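Local coordinates for Di-haem cytochrome c peroxidase family protein (Burkholderia thailandensis E264, PDB 6NX0) that probably acts as a cytochrome c peroxidase-type oxidoreductase, using two covalently bound c-type hemes that together sustain an unusually stable bis-iron(IV) state, at residues Pro128-Phe132 / Arg461-Leu465; Arg316-Thr320 / Pro370-Asn374. One frame throughout, in Å; residues are numbered along the deposited sequence. Where two conformers were deposited one is given.

Each contact includes a loop whose backbone accepts a hydrogen bond from a heme-ligating histidine, one for each heme. Contact 1 packs 128-132, which follows H126, the axial ligand of heme c #1, against the C-terminal 461-465. Contact 2 joins 316-320 and 370-374 beside heme c #2 and its ligand H305. The parallel is close: F132 O accepts a hydrogen bond from H126 ND1, and F319 O accepts one from H305 ND1. In contact 1 the F132 side chain comes within about 4 Å of that of H126; in contact 2 L372 lies equally near H305. The two centres are 16 Å apart, yet they meet where A131 CB packs 3.7 Å from N374 CG.

Contact 1: Pro128-Phe132 / Arg461-Leu465; sequences PGRAF and RYVGL
Polar contacts between P128-F132 and R461-L465 converge on the carbonyl oxygen of P128. Y462 OH lies 2.9 Å from P128 O, placed for a hydrogen bond. The same oxygen sits over the middle of the R461 guanidinium, 3.3 Å above its plane. Because the oxygen lies over the face and not at the N-H edge, no R461 nitrogen is hydrogen-bonded to it. The R461 chain is extended from CG to NE, and this carries the guanidinium past the tyrosine hydroxyl.

Contacts with the Y462 ring form the second group. Its CG stands anti to the carbonyl carbon (chi1 -50°), and the ring slots between backbone and side chain: A131 N lies 3.2 Å above one face, displaced toward the rim, while R461 CB covers the centre of the opposite face. A131 CB adds a CH-pi contact, 4.1 Å from the ring centroid and 26° off the normal. At the ring edge G129 O approaches Y462 CD1 at 3.2 Å.

L465 packs through one methyl: L465 CD1 lies against the carbonyl oxygen G129 O at 3.1 Å and against R130 CG at 3.9 Å, and also lies over one face of the R130 guanidinium. That guanidinium is fixed by hydrogen bonds to T135, I377 and the carbonyl of A475, whose backbone also pairs with L465. The C-terminal tail thus reaches R130 both directly and through L465.

Within the loop P128 CA covers one face of the F132 ring, which also comes near Y462 OH, and F132 O accepts a bond from H126 ND1. The arrangement belongs to the turn that follows a Cys-X-X-Cys-His heme attachment motif, here C122 to H126, whose backbone carbonyl holds the proximal histidine of a c-type cytochrome domain.

Contact 2: Arg316-Thr320 / Pro370-Asn374; sequences RSLFT and PGLRN. With HEC (heme c), chain C.
R373 reaches across from P370-N374 to the backbone of S317, linking two loops of the c-type cytochrome domain that surrounds heme c #2. The loops run in nearly opposing directions, and their CA atoms are nearest at F319 and G371. From CB, the R373 side chain leaves with CG anti to the carbonyl carbon (chi1 -70°) and then extends straight to NE. CG passes F319 CD2 at 4.2 Å; here the arginine crosses the phenylalanine at about a right angle, with guanidinium and ring planes 68° apart. NE then donates to S317 O at 2.9 Å, nearly in line with the carbonyl bond. NH2 donates to the same S317 O at 3.0 Å, giving a side-on grip by two nitrogens on one atom. The oxygen lies in the guanidinium plane, so the paired bonds fix the rotation of the group. NH2 also forms a salt bridge with D273, and Y165 makes a cation-pi contact with the arginine; a partly neutralised charge in this buried setting is plausible.

Beside this arm, F319 CB packs 4.0 Å from L372 CB, and the F319 ring meets Y272 edge-to-face. L372 turns its other end to the heme, with CD2 3.6 Å from C3A of heme c. P370 takes a second place on the porphyrin, its CD 3.3 Å from heme atom C3D. T320 lays CG2 against G371 N.

F319 also serves the heme ligand, since its carbonyl oxygen accepts a hydrogen bond from H305 ND1. That F319 O receives a further, almost straight CA-H...O contact from G371 CA, 3.5 Å away with 170° at the hydrogen.

Contact 1: Pro128-Phe132 / Arg461-Leu465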
# COMPACT_ATOMS: atom_id res chain seq x y z
N PRO A 128 -0.36 -11.56 -10.36
CA PRO A 128 -0.46 -12.69 -9.42
C PRO A 128 0.87 -13.40 -9.20
O PRO A 128 1.06 -14.02 -8.14
CB PRO A 128 -1.49 -13.61 -10.10
CG PRO A 128 -1.45 -13.24 -11.54
CD PRO A 128 -1.20 -11.77 -11.55
N GLY A 129 1.77 -13.36 -10.17
CA GLY A 129 3.06 -14.00 -10.02
C GLY A 129 4.05 -13.23 -9.18
O GLY A 129 5.16 -13.72 -8.93
N ARG A 130 3.68 -12.03 -8.73
CA ARG A 130 4.53 -11.16 -7.90
C ARG A 130 3.69 -10.59 -6.76
O ARG A 130 3.68 -9.38 -6.51
CB ARG A 130 5.17 -10.04 -8.74
CG ARG A 130 6.34 -9.28 -8.06
CD ARG A 130 6.84 -8.10 -8.89
NE ARG A 130 7.34 -8.56 -10.18
CZ ARG A 130 8.58 -8.94 -10.42
NH1 ARG A 130 8.92 -9.36 -11.63
NH2 ARG A 130 9.51 -8.89 -9.48
N ALA A 131 2.97 -11.47 -6.05
CA ALA A 131 2.19 -11.09 -4.86
C ALA A 131 1.19 -9.97 -5.16
O ALA A 131 0.87 -9.15 -4.28
CB ALA A 131 3.11 -10.68 -3.71
N PHE A 132 0.69 -9.94 -6.39
CA PHE A 132 -0.28 -8.93 -6.81
C PHE A 132 0.29 -7.53 -6.66
O PHE A 132 -0.43 -6.56 -6.43
CB PHE A 132 -1.62 -9.11 -6.07
CG PHE A 132 -2.31 -10.39 -6.43
CD1 PHE A 132 -2.02 -11.58 -5.78
CD2 PHE A 132 -3.21 -10.41 -7.48
CE1 PHE A 132 -2.64 -12.78 -6.15
CE2 PHE A 132 -3.84 -11.58 -7.85
CZ PHE A 132 -3.54 -12.78 -7.19
N ARG A 461 5.31 -18.85 -2.61
CA ARG A 461 5.16 -18.86 -4.07
C ARG A 461 6.18 -17.96 -4.76
O ARG A 461 6.49 -18.17 -5.94
CB ARG A 461 3.73 -18.41 -4.45
CG ARG A 461 3.46 -18.30 -5.94
CD ARG A 461 1.99 -17.98 -6.16
NE ARG A 461 1.64 -17.77 -7.57
CZ ARG A 461 0.45 -17.35 -7.99
NH1 ARG A 461 -0.51 -17.09 -7.11
NH2 ARG A 461 0.22 -17.20 -9.29
N TYR A 462 6.68 -16.94 -4.06
CA TYR A 462 7.40 -15.86 -4.72
C TYR A 462 8.87 -15.75 -4.35
O TYR A 462 9.52 -14.79 -4.80
CB TYR A 462 6.72 -14.52 -4.40
CG TYR A 462 5.23 -14.55 -4.64
CD1 TYR A 462 4.72 -14.71 -5.92
CD2 TYR A 462 4.34 -14.41 -3.58
CE1 TYR A 462 3.36 -14.72 -6.14
CE2 TYR A 462 2.97 -14.43 -3.80
CZ TYR A 462 2.49 -14.59 -5.08
OH TYR A 462 1.12 -14.59 -5.30
N VAL A 463 9.43 -16.68 -3.57
CA VAL A 463 10.79 -16.49 -3.06
C VAL A 463 11.81 -16.41 -4.18
O VAL A 463 12.82 -15.72 -4.05
CB VAL A 463 11.19 -17.59 -2.06
CG1 VAL A 463 10.35 -17.48 -0.79
CG2 VAL A 463 11.06 -18.96 -2.68
N GLY A 464 11.53 -17.05 -5.32
CA GLY A 464 12.44 -17.02 -6.46
C GLY A 464 12.57 -15.67 -7.14
O GLY A 464 13.49 -15.48 -7.94
N LEU A 465 11.68 -14.73 -6.83
CA LEU A 465 11.79 -13.41 -7.41
C LEU A 465 12.65 -12.46 -6.60
O LEU A 465 12.97 -11.37 -7.07
CB LEU A 465 10.39 -12.78 -7.58
CG LEU A 465 9.43 -13.47 -8.54
CD1 LEU A 465 8.11 -12.71 -8.59
CD2 LEU A 465 10.06 -13.57 -9.91

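Contact 2: Arg316-Thr320 / Pro370-Asn374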
# COMPACT_ATOMS: atom_id res chain seq x y z
N ARG A 316 -1.35 -11.19 13.52
CA ARG A 316 -0.87 -10.13 14.39
C ARG A 316 0.44 -9.54 13.90
O ARG A 316 1.01 -8.68 14.57
CB ARG A 316 -0.74 -10.64 15.83
CG ARG A 316 -2.10 -10.92 16.53
CD ARG A 316 -1.96 -11.16 18.05
NE ARG A 316 -3.22 -11.07 18.79
CZ ARG A 316 -3.94 -9.96 18.93
NH1 ARG A 316 -3.54 -8.83 18.37
NH2 ARG A 316 -5.08 -9.97 19.63
N SER A 317 0.94 -9.96 12.73
CA SER A 317 2.17 -9.41 12.15
C SER A 317 1.86 -8.99 10.73
O SER A 317 2.18 -9.69 9.77
CB SER A 317 3.31 -10.39 12.20
OG SER A 317 3.69 -10.66 13.55
N LEU A 318 1.26 -7.81 10.60
CA LEU A 318 0.99 -7.25 9.29
C LEU A 318 2.01 -6.19 8.90
O LEU A 318 2.00 -5.72 7.75
CB LEU A 318 -0.43 -6.67 9.24
CG LEU A 318 -1.55 -7.70 9.48
CD1 LEU A 318 -2.91 -7.06 9.55
CD2 LEU A 318 -1.52 -8.79 8.41
N PHE A 319 2.92 -5.83 9.81
CA PHE A 319 4.03 -4.92 9.53
C PHE A 319 3.54 -3.52 9.16
O PHE A 319 4.18 -2.79 8.40
CB PHE A 319 4.96 -5.54 8.49
CG PHE A 319 5.64 -6.75 9.02
CD1 PHE A 319 6.80 -6.63 9.78
CD2 PHE A 319 5.08 -8.00 8.86
CE1 PHE A 319 7.40 -7.77 10.32
CE2 PHE A 319 5.69 -9.13 9.41
CZ PHE A 319 6.84 -9.00 10.13
N THR A 320 2.41 -3.16 9.74
CA THR A 320 1.85 -1.83 9.69
C THR A 320 0.71 -1.78 10.69
O THR A 320 0.03 -2.79 10.93
CB THR A 320 1.33 -1.43 8.30
OG1 THR A 320 0.74 -0.13 8.45
CG2 THR A 320 0.32 -2.43 7.76
N PRO A 370 2.95 1.36 4.78
CA PRO A 370 2.64 0.12 4.06
C PRO A 370 3.09 -1.10 4.84
O PRO A 370 4.12 -1.07 5.52
CB PRO A 370 3.45 0.26 2.77
CG PRO A 370 4.64 1.06 3.19
CD PRO A 370 4.16 2.02 4.24
N GLY A 371 2.34 -2.18 4.71
CA GLY A 371 2.82 -3.45 5.20
C GLY A 371 3.99 -3.90 4.36
O GLY A 371 4.10 -3.54 3.20
N LEU A 372 4.88 -4.69 4.97
CA LEU A 372 6.15 -5.08 4.36
C LEU A 372 6.17 -6.53 3.89
O LEU A 372 7.22 -7.00 3.42
CB LEU A 372 7.30 -4.84 5.36
CG LEU A 372 7.44 -3.38 5.81
CD1 LEU A 372 8.63 -3.20 6.73
CD2 LEU A 372 7.57 -2.47 4.60
N ARG A 373 5.06 -7.27 4.00
CA ARG A 373 5.06 -8.62 3.45
C ARG A 373 5.27 -8.56 1.95
O ARG A 373 4.69 -7.73 1.25
CB ARG A 373 3.76 -9.35 3.79
CG ARG A 373 3.69 -9.67 5.29
CD ARG A 373 2.35 -10.16 5.73
NE ARG A 373 2.38 -10.73 7.09
CZ ARG A 373 2.72 -11.98 7.36
NH1 ARG A 373 3.12 -12.79 6.38
NH2 ARG A 373 2.71 -12.42 8.61
N ASN A 374 6.14 -9.45 1.46
CA ASN A 374 6.55 -9.56 0.06
C ASN A 374 7.29 -8.33 -0.45
O ASN A 374 7.46 -8.18 -1.67
CB ASN A 374 5.37 -9.90 -0.84
CG ASN A 374 4.82 -11.24 -0.49
OD1 ASN A 374 5.50 -12.27 -0.70
ND2 ASN A 374 3.61 -11.27 0.06
FE HEC C . 9.05 2.30 6.90
CHA HEC C . 7.79 2.61 3.72
CHB HEC C . 11.08 -0.26 5.85
CHC HEC C . 10.78 2.42 9.86
CHD HEC C . 6.81 4.58 8.09
NA HEC C . 9.33 1.32 5.14
C1A HEC C . 8.66 1.59 3.96
C2A HEC C . 9.24 0.74 2.95
C3A HEC C . 10.07 -0.12 3.56
C4A HEC C . 10.15 0.23 4.95
CMA HEC C . 10.98 -1.15 2.90
CAA HEC C . 8.76 0.67 1.48
CBA HEC C . 7.64 -0.34 1.31
CGA HEC C . 7.02 -0.39 -0.07
O1A HEC C . 5.98 -1.10 -0.17
O2A HEC C . 7.35 0.45 -0.95
NB HEC C . 10.59 1.28 7.72
C1B HEC C . 11.26 0.21 7.13
C2B HEC C . 12.28 -0.26 8.05
C3B HEC C . 12.26 0.52 9.13
C4B HEC C . 11.16 1.46 8.96
CMB HEC C . 13.18 -1.49 7.79
CAB HEC C . 13.22 0.52 10.35
CBB HEC C . 14.67 0.79 9.89
NC HEC C . 8.80 3.25 8.66
C1C HEC C . 9.67 3.21 9.73
C2C HEC C . 9.16 4.11 10.73
C3C HEC C . 8.01 4.63 10.29
C4C HEC C . 7.77 4.13 8.96
CMC HEC C . 9.85 4.26 12.11
CAC HEC C . 6.98 5.44 11.10
CBC HEC C . 7.65 6.76 11.55
ND HEC C . 7.54 3.34 6.06
C1D HEC C . 6.75 4.26 6.76
C2D HEC C . 5.96 4.98 5.80
C3D HEC C . 6.31 4.45 4.46
C4D HEC C . 7.27 3.40 4.70
CMD HEC C . 4.94 6.09 6.07
CAD HEC C . 5.77 4.93 3.11
CBD HEC C . 6.59 6.12 2.67
CGD HEC C . 6.38 6.42 1.21
O1D HEC C . 5.76 5.58 0.50
O2D HEC C . 6.98 7.42 0.72